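Local coordinates for uncharacterized protein (Klebsiella pneumoniae, PDB 2A2L), which is of unknown function but belongs to the HbpS-like family, named for haem-degrading proteins, and so may bind or degrade haem, at residues A[9-21]-A[37-50]. Residues are numbered along the deposited sequence; the frame is centred on the assembly and turned at random.
Sequences VQTITLAAAQQMA and FSVVDRGGNTLLIQ
T11 OG1 ties the segments together: it accepts from R42 N at 2.9 Å, nearly straight (166°), and a water 3.0 Å from T11 OG1 donates weakly to D41 OD2, linking the two side chains. A chi1 of -166° swings the hydroxyl away from the T11 backbone N and onto R42, in the D41-G44 type I turn. D41 OD1 braces that turn, taking G43 N (an Asx turn) and N45 N from opposite carboxylate faces, while D41 OD2 forms a salt bridge with R51 of a second subunit. Glycine suits position 44: phi is positive (91°), and a CB would press on the preceding carbonyl O. R42 reaches along strand 9-12 and crosses V9 at about a right angle, V9 CG1 over one guanidinium face toward its rim. Beyond the turn, I12 CG2 meets L47 CD1 at 3.7 Å, and a classic beta bulge lets L47 and L48 both face V39. Small A17, its CB 3.9 Å from V39 CG2, admits the helix close to the sheet. F37 CZ touches M20 CB at 3.9 Å. Helix 14-30 covers the 37-41/46-50 hairpin beside helix 127-143, with helix 59-72 on the other sheet face; strand 46-51 continues the sheet into the second subunit.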
loop_
_atom_site.group_PDB
_atom_site.type_symbol
_atom_site.label_atom_id
_atom_site.label_comp_id
_atom_site.label_asym_id
_atom_site.label_seq_id
_atom_site.Cartn_x
_atom_site.Cartn_y
_atom_site.Cartn_z
ATOM N N VAL A 9 26.344 -6.502 19.965
ATOM C CA VAL A 9 25.293 -5.595 20.440
ATOM C C VAL A 9 24.308 -6.299 21.360
ATOM O O VAL A 9 24.064 -7.508 21.245
ATOM C CB VAL A 9 24.492 -4.925 19.297
ATOM C CG1 VAL A 9 25.297 -3.820 18.667
ATOM C CG2 VAL A 9 24.042 -5.949 18.255
ATOM N N GLN A 10 23.750 -5.512 22.268
ATOM C CA GLN A 10 22.731 -5.958 23.187
ATOM C C GLN A 10 21.310 -5.661 22.686
ATOM O O GLN A 10 21.022 -4.570 22.209
ATOM C CB GLN A 10 22.967 -5.308 24.539
ATOM C CG GLN A 10 22.603 -6.199 25.696
ATOM C CD GLN A 10 23.750 -7.053 26.188
ATOM O OE1 GLN A 10 23.544 -8.009 26.949
ATOM N NE2 GLN A 10 24.971 -6.717 25.760
ATOM N N THR A 11 20.446 -6.667 22.787
ATOM C CA THR A 11 19.031 -6.545 22.491
ATOM C C THR A 11 18.200 -6.759 23.775
ATOM O O THR A 11 18.562 -7.563 24.633
ATOM C CB THR A 11 18.617 -7.508 21.322
ATOM O OG1 THR A 11 17.313 -7.161 20.814
ATOM C CG2 THR A 11 18.644 -8.981 21.742
ATOM N N ILE A 12 17.109 -6.022 23.924
ATOM C CA ILE A 12 16.159 -6.301 25.008
ATOM C C ILE A 12 15.394 -7.612 24.724
ATOM O O ILE A 12 15.316 -8.068 23.573
ATOM C CB ILE A 12 15.211 -5.070 25.323
ATOM C CG1 ILE A 12 14.494 -5.236 26.675
ATOM C CG2 ILE A 12 14.227 -4.797 24.190
ATOM C CD1 ILE A 12 13.923 -3.942 27.293
ATOM N N THR A 13 14.860 -8.213 25.783
ATOM C CA THR A 13 14.252 -9.527 25.729
ATOM C C THR A 13 12.741 -9.449 25.959
ATOM O O THR A 13 12.210 -8.430 26.409
ATOM C CB THR A 13 14.852 -10.463 26.811
ATOM O OG1 THR A 13 14.689 -9.861 28.107
ATOM C CG2 THR A 13 16.344 -10.744 26.532
ATOM N N LEU A 14 12.059 -10.539 25.650
ATOM C CA LEU A 14 10.679 -10.701 26.014
ATOM C C LEU A 14 10.500 -10.672 27.543
ATOM O O LEU A 14 9.604 -10.011 28.061
ATOM C CB LEU A 14 10.150 -12.008 25.422
ATOM C CG LEU A 14 8.735 -12.430 25.796
ATOM C CD1 LEU A 14 7.753 -11.311 25.497
ATOM C CD2 LEU A 14 8.375 -13.690 25.032
ATOM N N ALA A 15 11.356 -11.385 28.257
ATOM C CA ALA A 15 11.332 -11.361 29.713
ATOM C C ALA A 15 11.126 -9.945 30.244
ATOM O O ALA A 15 10.130 -9.673 30.913
ATOM C CB ALA A 15 12.622 -11.952 30.258
ATOM N N ALA A 16 12.069 -9.060 29.914
ATOM C CA ALA A 16 12.063 -7.642 30.301
ATOM C C ALA A 16 10.853 -6.862 29.778
ATOM O O ALA A 16 10.245 -6.090 30.516
ATOM C CB ALA A 16 13.339 -6.982 29.823
ATOM N N ALA A 17 10.518 -7.076 28.505
ATOM C CA ALA A 17 9.283 -6.563 27.896
ATOM C C ALA A 17 8.070 -6.906 28.732
ATOM O O ALA A 17 7.236 -6.043 29.007
ATOM C CB ALA A 17 9.113 -7.099 26.478
ATOM N N GLN A 18 7.971 -8.168 29.133
ATOM C CA GLN A 18 6.809 -8.656 29.861
ATOM C C GLN A 18 6.636 -7.962 31.203
ATOM O O GLN A 18 5.520 -7.654 31.607
ATOM C CB GLN A 18 6.924 -10.150 30.075
ATOM C CG GLN A 18 6.306 -10.952 28.985
ATOM C CD GLN A 18 6.761 -12.384 29.045
ATOM O OE1 GLN A 18 7.760 -12.701 29.687
ATOM N NE2 GLN A 18 6.037 -13.263 28.374
ATOM N N GLN A 19 7.754 -7.711 31.871
ATOM C CA GLN A 19 7.766 -7.080 33.172
ATOM C C GLN A 19 7.372 -5.611 33.100
ATOM O O GLN A 19 6.549 -5.164 33.895
ATOM C CB GLN A 19 9.138 -7.243 33.827
ATOM C CG GLN A 19 9.547 -8.693 34.078
ATOM C CD GLN A 19 8.521 -9.503 34.896
ATOM O OE1 GLN A 19 8.271 -9.226 36.079
ATOM N NE2 GLN A 19 7.934 -10.514 34.262
ATOM N N MET A 20 7.942 -4.867 32.147
ATOM C CA MET A 20 7.524 -3.467 31.887
ATOM C C MET A 20 6.078 -3.307 31.420
ATOM O O MET A 20 5.484 -2.246 31.589
ATOM C CB MET A 20 8.432 -2.770 30.885
ATOM C CG MET A 20 9.911 -3.082 30.997
ATOM S SD MET A 20 10.730 -2.725 29.425
ATOM C CE MET A 20 11.202 -1.109 29.769
ATOM N N ALA A 21 5.512 -4.351 30.836
ATOM C CA ALA A 21 4.092 -4.361 30.547
ATOM C C ALA A 21 3.261 -4.266 31.823
ATOM O O ALA A 21 2.207 -3.618 31.836
ATOM C CB ALA A 21 3.711 -5.598 29.731
ATOM N N PHE A 37 0.600 -0.731 25.092
ATOM C CA PHE A 37 2.049 -0.741 25.346
ATOM C C PHE A 37 2.733 -1.612 24.319
ATOM O O PHE A 37 2.273 -2.726 24.019
ATOM C CB PHE A 37 2.368 -1.296 26.737
ATOM C CG PHE A 37 3.854 -1.292 27.094
ATOM C CD1 PHE A 37 4.586 -0.087 27.122
ATOM C CD2 PHE A 37 4.505 -2.486 27.444
ATOM C CE1 PHE A 37 5.956 -0.061 27.465
ATOM C CE2 PHE A 37 5.884 -2.494 27.804
ATOM C CZ PHE A 37 6.612 -1.275 27.820
ATOM N N SER A 38 3.835 -1.108 23.778
ATOM C CA SER A 38 4.627 -1.891 22.835
ATOM C C SER A 38 6.078 -1.838 23.204
ATOM O O SER A 38 6.501 -0.873 23.820
ATOM C CB SER A 38 4.410 -1.419 21.419
ATOM O OG SER A 38 3.029 -1.402 21.146
ATOM N N VAL A 39 6.810 -2.905 22.864
ATOM C CA VAL A 39 8.265 -2.967 22.987
ATOM C C VAL A 39 8.818 -3.615 21.745
ATOM O O VAL A 39 8.356 -4.672 21.333
ATOM C CB VAL A 39 8.778 -3.836 24.195
ATOM C CG1 VAL A 39 10.329 -3.751 24.297
ATOM C CG2 VAL A 39 8.161 -3.406 25.508
ATOM N N VAL A 40 9.827 -2.984 21.158
ATOM C CA VAL A 40 10.555 -3.578 20.041
ATOM C C VAL A 40 11.945 -3.980 20.511
ATOM O O VAL A 40 12.517 -3.343 21.408
ATOM C CB VAL A 40 10.634 -2.614 18.829
ATOM C CG1 VAL A 40 9.219 -2.403 18.228
ATOM C CG2 VAL A 40 11.261 -1.258 19.229
ATOM N N ASP A 41 12.486 -5.043 19.923
ATOM C CA ASP A 41 13.890 -5.375 20.174
ATOM C C ASP A 41 14.878 -4.437 19.444
ATOM O O ASP A 41 14.462 -3.458 18.797
ATOM C CB ASP A 41 14.163 -6.858 19.913
ATOM C CG ASP A 41 14.191 -7.224 18.434
ATOM O OD1 ASP A 41 14.410 -6.338 17.579
ATOM O OD2 ASP A 41 14.052 -8.434 18.132
ATOM N N ARG A 42 16.170 -4.751 19.554
ATOM C CA ARG A 42 17.283 -3.887 19.097
ATOM C C ARG A 42 17.304 -3.555 17.584
ATOM O O ARG A 42 17.836 -2.514 17.154
ATOM C CB ARG A 42 18.595 -4.557 19.510
ATOM C CG ARG A 42 19.878 -3.882 19.088
ATOM C CD ARG A 42 20.431 -4.452 17.790
ATOM N NE ARG A 42 21.132 -3.414 17.046
ATOM C CZ ARG A 42 21.795 -2.423 17.622
ATOM N NH1 ARG A 42 21.867 -2.342 18.938
ATOM N NH2 ARG A 42 22.396 -1.504 16.876
ATOM N N GLY A 43 16.747 -4.456 16.785
ATOM C CA GLY A 43 16.564 -4.192 15.356
ATOM C C GLY A 43 15.270 -3.473 15.006
ATOM O O GLY A 43 14.986 -3.246 13.843
ATOM N N GLY A 44 14.485 -3.109 16.005
ATOM C CA GLY A 44 13.209 -2.474 15.748
ATOM C C GLY A 44 12.073 -3.457 15.635
ATOM O O GLY A 44 10.953 -3.087 15.260
ATOM N N ASN A 45 12.340 -4.713 15.981
ATOM C CA ASN A 45 11.380 -5.777 15.750
ATOM C C ASN A 45 10.460 -6.062 16.919
ATOM O O ASN A 45 10.907 -6.180 18.052
ATOM C CB ASN A 45 12.098 -7.044 15.288
ATOM C CG ASN A 45 12.776 -6.846 13.955
ATOM O OD1 ASN A 45 12.143 -6.417 12.978
ATOM N ND2 ASN A 45 14.071 -7.126 13.904
ATOM N N THR A 46 9.172 -6.185 16.605
ATOM C CA THR A 46 8.126 -6.306 17.567
ATOM C C THR A 46 8.452 -7.454 18.508
ATOM O O THR A 46 8.641 -8.582 18.065
ATOM C CB THR A 46 6.802 -6.587 16.857
ATOM O OG1 THR A 46 6.685 -5.728 15.727
ATOM C CG2 THR A 46 5.635 -6.362 17.772
ATOM N N LEU A 47 8.562 -7.152 19.798
ATOM C CA LEU A 47 8.604 -8.193 20.822
ATOM C C LEU A 47 7.210 -8.318 21.396
ATOM O O LEU A 47 6.637 -9.391 21.386
ATOM C CB LEU A 47 9.584 -7.826 21.947
ATOM C CG LEU A 47 11.084 -7.926 21.700
ATOM C CD1 LEU A 47 11.867 -7.351 22.892
ATOM C CD2 LEU A 47 11.474 -9.363 21.449
ATOM N N LEU A 48 6.664 -7.209 21.885
ATOM C CA LEU A 48 5.371 -7.219 22.557
ATOM C C LEU A 48 4.478 -6.074 22.076
ATOM O O LEU A 48 4.955 -4.956 21.881
ATOM C CB LEU A 48 5.563 -7.111 24.061
ATOM C CG LEU A 48 4.353 -7.434 24.938
ATOM C CD1 LEU A 48 4.824 -8.293 26.092
ATOM C CD2 LEU A 48 3.723 -6.157 25.466
ATOM N N ILE A 49 3.187 -6.374 21.900
ATOM C CA ILE A 49 2.117 -5.359 21.879
ATOM C C ILE A 49 0.973 -5.768 22.795
ATOM O O ILE A 49 0.445 -6.854 22.648
ATOM C CB ILE A 49 1.531 -5.190 20.474
ATOM C CG1 ILE A 49 2.578 -4.650 19.517
ATOM C CG2 ILE A 49 0.259 -4.325 20.500
ATOM C CD1 ILE A 49 2.126 -4.675 18.044
ATOM N N GLN A 50 0.576 -4.892 23.712
ATOM C CA GLN A 50 -0.458 -5.207 24.688
ATOM C C GLN A 50 -1.489 -4.097 24.880
ATOM O O GLN A 50 -1.146 -2.987 25.300
ATOM C CB GLN A 50 0.189 -5.507 26.030
ATOM C CG GLN A 50 -0.797 -5.804 27.109
ATOM C CD GLN A 50 -0.142 -6.277 28.363
ATOM O OE1 GLN A 50 0.304 -7.420 28.432
ATOM N NE2 GLN A 50 -0.069 -5.403 29.372
HETATM O O HOH W 1 16.777 -9.267 18.680
#